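Local structure of rRNA N-glycosidase (Bougainvillea spectabilis, 3CTK) at residues N188-I201 with A218-V230. The protein is a plant ribosome-inactivating protein, a single chain with the fold of the rRNA N-glycosidase family. Residues are numbered along the deposited sequence; the frame is centred on the assembly and turned at random.
Sequences NFKVLNLENNWGDI and ALQLISPSNDPWV
F189 lays its ring against the side chain of N226. The ring and the N226 amide are stacked almost flat, their planes 4° apart. N226 CB sits over the middle of one ring face, 3.5 Å from the F189 centroid, as a CH-pi contact. At the ring edge, and in its plane, P224 O approaches F189 CD1 at 3.4 Å. The F189 ring thus rests on the S223–N226 type I turn, which N226 N closes by bonding to S223 O.

K190 runs past the start of this turn, alongside P224. With CG anti to the backbone N (chi1 179°) and the chain extended beyond, its methylenes run beside the P224 ring, K190 CD lying 3.8 Å from P224 CG. The ammonium reaches W229 as an off-centre cation-pi contact, K190 NZ being 4.2 Å from the six-membered-ring centroid. K190 NZ also has a salt bridge to D240 and a cation-pi contact with Y171, so several groups hold this buried charge.

One turn further on, N193 lies over the strand at L221 and I222. Its CB packs 3.9 Å from I222 CB. Beyond it the contact turns apolar: I201 CD1 meets L221 CD1 at 4.2 Å, and L219 CD2 lies against the backbone at D200 and I201. N188 caps the helix start, with OD1 accepting from V191 N at 165° and weakly from K190 N.

The antiparallel hairpin of strands 214-222 and 228-233 thereby packs along helix 189-196 and the start of helix 198-208. Helix 170-180 touches P224 at the turn, and I237 of helix 234-237 meets I201, L221 and W229.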
# COMPACT_ATOMS: atom_id res chain seq x y z
N ASN A 188 15.31 -2.27 0.45
CA ASN A 188 16.54 -1.57 0.14
C ASN A 188 16.34 -0.07 -0.07
O ASN A 188 15.21 0.43 -0.01
CB ASN A 188 17.25 -2.20 -1.08
CG ASN A 188 16.47 -2.06 -2.39
OD1 ASN A 188 15.87 -1.02 -2.66
ND2 ASN A 188 16.52 -3.10 -3.21
N PHE A 189 17.43 0.64 -0.31
CA PHE A 189 17.39 2.09 -0.49
C PHE A 189 16.44 2.57 -1.58
O PHE A 189 15.82 3.61 -1.43
CB PHE A 189 18.80 2.62 -0.78
CG PHE A 189 19.81 2.26 0.27
CD1 PHE A 189 20.70 1.21 0.07
CD2 PHE A 189 19.86 2.95 1.48
CE1 PHE A 189 21.64 0.87 1.04
CE2 PHE A 189 20.79 2.61 2.46
CZ PHE A 189 21.68 1.57 2.24
N LYS A 190 16.34 1.82 -2.68
CA LYS A 190 15.46 2.21 -3.77
C LYS A 190 13.99 2.02 -3.40
O LYS A 190 13.16 2.88 -3.70
CB LYS A 190 15.78 1.41 -5.05
CG LYS A 190 14.86 1.76 -6.22
CD LYS A 190 15.38 1.24 -7.56
CE LYS A 190 14.39 1.57 -8.68
NZ LYS A 190 14.91 1.23 -10.03
N VAL A 191 13.68 0.90 -2.76
CA VAL A 191 12.30 0.65 -2.35
C VAL A 191 11.82 1.82 -1.49
O VAL A 191 10.77 2.41 -1.75
CB VAL A 191 12.19 -0.65 -1.54
CG1 VAL A 191 10.78 -0.80 -0.97
CG2 VAL A 191 12.52 -1.85 -2.43
N LEU A 192 12.61 2.17 -0.48
CA LEU A 192 12.28 3.27 0.41
C LEU A 192 12.18 4.61 -0.31
O LEU A 192 11.29 5.41 -0.02
CB LEU A 192 13.31 3.35 1.55
CG LEU A 192 13.02 2.51 2.80
CD1 LEU A 192 12.38 1.20 2.43
CD2 LEU A 192 14.32 2.29 3.58
N ASN A 193 13.08 4.86 -1.25
CA ASN A 193 13.08 6.12 -1.99
C ASN A 193 11.81 6.27 -2.83
O ASN A 193 11.20 7.34 -2.86
CB ASN A 193 14.31 6.20 -2.90
CG ASN A 193 14.43 7.55 -3.58
OD1 ASN A 193 14.60 8.58 -2.92
ND2 ASN A 193 14.35 7.55 -4.90
N LEU A 194 11.41 5.20 -3.52
CA LEU A 194 10.21 5.24 -4.34
C LEU A 194 8.99 5.50 -3.46
O LEU A 194 8.11 6.29 -3.81
CB LEU A 194 10.05 3.93 -5.12
CG LEU A 194 11.07 3.69 -6.24
CD1 LEU A 194 10.91 2.29 -6.81
CD2 LEU A 194 10.89 4.72 -7.34
N GLU A 195 8.94 4.83 -2.31
CA GLU A 195 7.83 5.01 -1.38
C GLU A 195 7.70 6.48 -0.96
O GLU A 195 6.59 7.00 -0.82
CB GLU A 195 8.03 4.15 -0.13
CG GLU A 195 7.92 2.64 -0.36
CD GLU A 195 8.16 1.83 0.90
OE1 GLU A 195 8.40 2.45 1.96
OE2 GLU A 195 8.11 0.58 0.83
N ASN A 196 8.84 7.14 -0.77
CA ASN A 196 8.84 8.53 -0.35
C ASN A 196 8.56 9.53 -1.48
O ASN A 196 8.33 10.71 -1.20
CB ASN A 196 10.19 8.92 0.27
CG ASN A 196 10.53 8.09 1.50
OD1 ASN A 196 9.66 7.65 2.24
ND2 ASN A 196 11.83 7.89 1.72
N ASN A 197 8.56 9.07 -2.73
CA ASN A 197 8.36 9.98 -3.85
C ASN A 197 7.27 9.66 -4.87
O ASN A 197 7.31 10.16 -5.99
CB ASN A 197 9.67 10.15 -4.62
CG ASN A 197 10.73 10.86 -3.80
OD1 ASN A 197 11.57 10.23 -3.16
ND2 ASN A 197 10.69 12.19 -3.82
N TRP A 198 6.28 8.85 -4.49
CA TRP A 198 5.22 8.51 -5.44
C TRP A 198 4.54 9.73 -6.04
O TRP A 198 4.36 9.82 -7.26
CB TRP A 198 4.18 7.62 -4.77
CG TRP A 198 3.10 7.17 -5.69
CD1 TRP A 198 3.25 6.43 -6.84
CD2 TRP A 198 1.69 7.36 -5.53
NE1 TRP A 198 2.03 6.15 -7.39
CE2 TRP A 198 1.05 6.71 -6.61
CE3 TRP A 198 0.90 8.02 -4.57
CZ2 TRP A 198 -0.34 6.70 -6.75
CZ3 TRP A 198 -0.48 8.01 -4.72
CH2 TRP A 198 -1.09 7.35 -5.80
N GLY A 199 4.15 10.68 -5.18
CA GLY A 199 3.49 11.88 -5.65
C GLY A 199 4.33 12.69 -6.62
O GLY A 199 3.84 13.09 -7.68
N ASP A 200 5.58 12.94 -6.26
CA ASP A 200 6.48 13.72 -7.11
C ASP A 200 6.79 13.03 -8.44
O ASP A 200 6.87 13.69 -9.48
CB ASP A 200 7.78 14.03 -6.37
CG ASP A 200 7.60 15.05 -5.27
OD1 ASP A 200 6.56 15.75 -5.28
OD2 ASP A 200 8.49 15.16 -4.40
N ILE A 201 6.99 11.72 -8.40
CA ILE A 201 7.28 10.96 -9.62
C ILE A 201 6.07 11.03 -10.56
O ILE A 201 6.22 11.19 -11.77
CB ILE A 201 7.60 9.48 -9.30
CG1 ILE A 201 8.94 9.38 -8.58
CG2 ILE A 201 7.64 8.66 -10.59
CD1 ILE A 201 9.27 7.99 -8.06
N ALA A 218 14.62 17.50 -13.46
CA ALA A 218 14.84 16.07 -13.29
C ALA A 218 14.46 15.55 -11.90
O ALA A 218 14.50 16.28 -10.92
CB ALA A 218 16.30 15.74 -13.58
N LEU A 219 14.11 14.27 -11.83
CA LEU A 219 13.77 13.63 -10.56
C LEU A 219 15.08 13.18 -9.93
O LEU A 219 15.89 12.52 -10.58
CB LEU A 219 12.88 12.42 -10.78
CG LEU A 219 11.44 12.69 -11.22
CD1 LEU A 219 10.85 11.41 -11.82
CD2 LEU A 219 10.61 13.17 -10.04
N GLN A 220 15.29 13.54 -8.67
CA GLN A 220 16.51 13.16 -7.96
C GLN A 220 16.18 11.95 -7.11
O GLN A 220 15.74 12.08 -5.96
CB GLN A 220 16.98 14.32 -7.08
CG GLN A 220 16.96 15.67 -7.78
CD GLN A 220 17.94 15.75 -8.94
OE1 GLN A 220 17.74 16.52 -9.88
NE2 GLN A 220 19.00 14.97 -8.87
N LEU A 221 16.38 10.76 -7.67
CA LEU A 221 16.07 9.51 -6.98
C LEU A 221 17.30 8.77 -6.46
O LEU A 221 18.42 9.28 -6.53
CB LEU A 221 15.24 8.62 -7.91
CG LEU A 221 13.97 9.32 -8.43
CD1 LEU A 221 13.20 8.40 -9.37
CD2 LEU A 221 13.10 9.74 -7.25
N ILE A 222 17.08 7.57 -5.93
CA ILE A 222 18.15 6.76 -5.35
C ILE A 222 18.14 5.32 -5.87
O ILE A 222 17.08 4.70 -5.99
CB ILE A 222 18.04 6.74 -3.81
CG1 ILE A 222 18.09 8.18 -3.29
CG2 ILE A 222 19.15 5.89 -3.20
CD1 ILE A 222 17.77 8.32 -1.82
N SER A 223 19.33 4.79 -6.16
CA SER A 223 19.47 3.42 -6.67
C SER A 223 19.45 2.39 -5.54
O SER A 223 19.51 2.74 -4.36
CB SER A 223 20.79 3.28 -7.43
OG SER A 223 21.87 3.18 -6.52
N PRO A 224 19.36 1.10 -5.89
CA PRO A 224 19.33 0.02 -4.89
C PRO A 224 20.55 0.02 -3.95
O PRO A 224 20.47 -0.47 -2.82
CB PRO A 224 19.27 -1.24 -5.74
CG PRO A 224 18.50 -0.78 -6.95
CD PRO A 224 19.13 0.55 -7.25
N SER A 225 21.66 0.56 -4.43
CA SER A 225 22.89 0.61 -3.64
C SER A 225 23.11 1.96 -2.94
O SER A 225 24.19 2.24 -2.43
CB SER A 225 24.10 0.31 -4.53
OG SER A 225 24.18 1.22 -5.61
N ASN A 226 22.06 2.78 -2.92
CA ASN A 226 22.09 4.09 -2.28
C ASN A 226 22.87 5.16 -3.04
O ASN A 226 23.32 6.14 -2.45
CB ASN A 226 22.65 3.97 -0.85
CG ASN A 226 22.18 5.10 0.05
OD1 ASN A 226 22.73 5.33 1.12
ND2 ASN A 226 21.14 5.81 -0.38
N ASP A 227 23.04 4.98 -4.34
CA ASP A 227 23.75 5.96 -5.15
C ASP A 227 22.74 6.86 -5.85
O ASP A 227 21.60 6.47 -6.10
CB ASP A 227 24.62 5.26 -6.20
CG ASP A 227 25.70 4.40 -5.58
OD1 ASP A 227 26.37 4.87 -4.64
OD2 ASP A 227 25.88 3.25 -6.03
N PRO A 228 23.15 8.10 -6.17
CA PRO A 228 22.25 9.04 -6.85
C PRO A 228 21.76 8.48 -8.17
O PRO A 228 22.53 7.90 -8.94
CB PRO A 228 23.13 10.28 -7.04
CG PRO A 228 24.05 10.22 -5.88
CD PRO A 228 24.43 8.76 -5.83
N TRP A 229 20.46 8.64 -8.44
CA TRP A 229 19.86 8.17 -9.68
C TRP A 229 19.03 9.32 -10.23
O TRP A 229 17.89 9.53 -9.82
CB TRP A 229 18.98 6.94 -9.41
CG TRP A 229 18.26 6.40 -10.62
CD1 TRP A 229 18.74 6.34 -11.90
CD2 TRP A 229 16.95 5.82 -10.65
NE1 TRP A 229 17.80 5.75 -12.73
CE2 TRP A 229 16.70 5.42 -11.99
CE3 TRP A 229 15.96 5.59 -9.68
CZ2 TRP A 229 15.50 4.81 -12.38
CZ3 TRP A 229 14.77 4.98 -10.07
CH2 TRP A 229 14.55 4.60 -11.40
N VAL A 230 19.62 10.08 -11.15
CA VAL A 230 18.94 11.23 -11.75
C VAL A 230 18.14 10.83 -12.98
O VAL A 230 18.69 10.34 -13.98
CB VAL A 230 19.96 12.33 -12.13
CG1 VAL A 230 19.25 13.49 -12.81
CG2 VAL A 230 20.68 12.80 -10.88